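Local coordinates for N-acetyltransferase domain-containing protein (Xanthomonas campestris pv. campestris, PDB 2OZH) that is a putative GNAT-family acyltransferase that probably transfers an acetyl or related acyl group from a coenzyme A thioester, at residues A[40-44]-A[45-49]. Numbering follows the deposited sequence.
Sequences RAIDH and SLCFG. With EDO (1,2-ethanediol), chain G.
Ser-45 closes the last turn of helix 35-43 with two hydrogen bonds as the chain swings into strand 46-52. Its hydroxyl gives a short bond back to the helix, Ser-45 OG to Ala-41 O at 2.7 Å, from above the carbonyl plane. From the opposite face the same oxygen receives the amide of His-44, N to O 3.1 Å, so two donors grip the Ala-41 carbonyl. OG stands anti to the carbonyl carbon of its own residue (chi1 -59°), which turns it back over the helix end. The backbone N of Ser-45 bonds to the next carbonyl, Ile-42 O, at 3.2 Å, nearly straight at hydrogen (164°) but high above the carbonyl plane. A water bridges the turn, donating to Asp-43 O (2.9 Å) and Ser-45 O (2.7 Å).

Apolar packing backs the polar turn. Cys-47 points toward the helix and lays SG against Ile-42, 3.9 Å from CG2 and 3.8 Å from the carbonyl O. Ile-42 also packs on Leu-14, Ile-16 and Ile-19.

At the outer side His-44 NE2 and O2 of a 1,2-ethanediol, probably from the crystallisation liquor, share a weak hydrogen bond (3.3 Å), and the His-44 ring meets Tyr-66 of the second subunit edge-to-face.

This is a helix-to-strand junction of the GNAT fold in which a buried serine hydroxyl ties the helix end to the central sheet, while the Cys-47 sulfur packs against Ile-42 next to it. Because NH1 of Arg-61, on strand 55-64, can only donate to Ser-45 OG, the hydroxyl accepts there and spends its proton on Ala-41 O; the buried oxygen is thus satisfied in both roles, and the arginine's charge would probably strengthen it as a donor.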
# COMPACT_ATOMS: atom_id res chain seq x y z
N ARG A 40 -1.46 15.63 0.10
CA ARG A 40 -2.41 14.58 0.46
C ARG A 40 -1.71 13.25 0.73
O ARG A 40 -2.00 12.55 1.70
CB ARG A 40 -3.46 14.44 -0.63
CG ARG A 40 -4.56 13.44 -0.30
CD ARG A 40 -5.74 13.53 -1.28
NE ARG A 40 -6.26 14.89 -1.28
CZ ARG A 40 -6.28 15.74 -2.31
NH1 ARG A 40 -5.89 15.38 -3.52
NH2 ARG A 40 -6.74 16.98 -2.13
N ALA A 41 -0.77 12.91 -0.13
CA ALA A 41 -0.03 11.67 0.04
C ALA A 41 0.66 11.65 1.38
O ALA A 41 0.60 10.66 2.12
CB ALA A 41 1.02 11.53 -1.08
N ILE A 42 1.36 12.73 1.73
CA ILE A 42 2.07 12.81 2.99
C ILE A 42 1.12 12.70 4.17
O ILE A 42 1.42 11.99 5.14
CB ILE A 42 2.91 14.12 2.99
CG1 ILE A 42 4.15 13.92 2.11
CG2 ILE A 42 3.28 14.56 4.40
CD1 ILE A 42 4.95 15.18 1.83
N ASP A 43 -0.03 13.36 4.06
CA ASP A 43 -1.01 13.36 5.14
C ASP A 43 -1.50 11.95 5.45
O ASP A 43 -1.86 11.65 6.60
CB ASP A 43 -2.20 14.22 4.79
CG ASP A 43 -1.91 15.71 4.78
OD1 ASP A 43 -0.88 16.16 5.27
OD2 ASP A 43 -2.80 16.44 4.28
N HIS A 44 -1.44 11.05 4.48
CA HIS A 44 -1.97 9.68 4.64
C HIS A 44 -0.91 8.61 4.61
O HIS A 44 -1.20 7.43 4.39
CB HIS A 44 -3.06 9.43 3.60
CG HIS A 44 -4.23 10.31 3.79
ND1 HIS A 44 -5.17 10.08 4.76
CD2 HIS A 44 -4.58 11.47 3.16
CE1 HIS A 44 -6.07 11.05 4.71
NE2 HIS A 44 -5.73 11.91 3.76
N SER A 45 0.33 8.99 4.85
CA SER A 45 1.45 8.09 4.88
C SER A 45 2.25 8.23 6.15
O SER A 45 2.15 9.26 6.83
CB SER A 45 2.41 8.40 3.71
OG SER A 45 1.74 8.28 2.46
N LEU A 46 3.08 7.23 6.42
CA LEU A 46 4.10 7.30 7.45
C LEU A 46 5.38 7.74 6.77
O LEU A 46 5.96 7.04 5.95
CB LEU A 46 4.29 5.95 8.14
CG LEU A 46 5.36 5.89 9.23
CD1 LEU A 46 5.06 6.84 10.35
CD2 LEU A 46 5.44 4.47 9.78
N CYS A 47 5.77 8.98 7.05
CA CYS A 47 6.86 9.63 6.34
C CYS A 47 8.07 9.74 7.24
O CYS A 47 7.95 9.99 8.45
CB CYS A 47 6.48 11.02 5.87
SG CYS A 47 5.07 11.06 4.74
N PHE A 48 9.24 9.56 6.64
CA PHE A 48 10.54 9.62 7.33
C PHE A 48 11.32 10.77 6.70
O PHE A 48 11.68 10.73 5.53
CB PHE A 48 11.31 8.30 7.16
CG PHE A 48 10.61 7.14 7.81
CD1 PHE A 48 9.52 6.55 7.22
CD2 PHE A 48 11.03 6.63 9.04
CE1 PHE A 48 8.86 5.50 7.84
CE2 PHE A 48 10.37 5.60 9.66
CZ PHE A 48 9.28 5.04 9.06
N GLY A 49 11.58 11.79 7.50
CA GLY A 49 12.41 12.89 7.03
C GLY A 49 13.76 12.83 7.68
O GLY A 49 13.89 12.50 8.85
C1 EDO G . -9.74 11.84 2.64
O1 EDO G . -9.28 10.93 3.64
C2 EDO G . -8.73 11.85 1.50
O2 EDO G . -7.96 13.06 1.55
O HOH W 1 0.26 10.52 8.22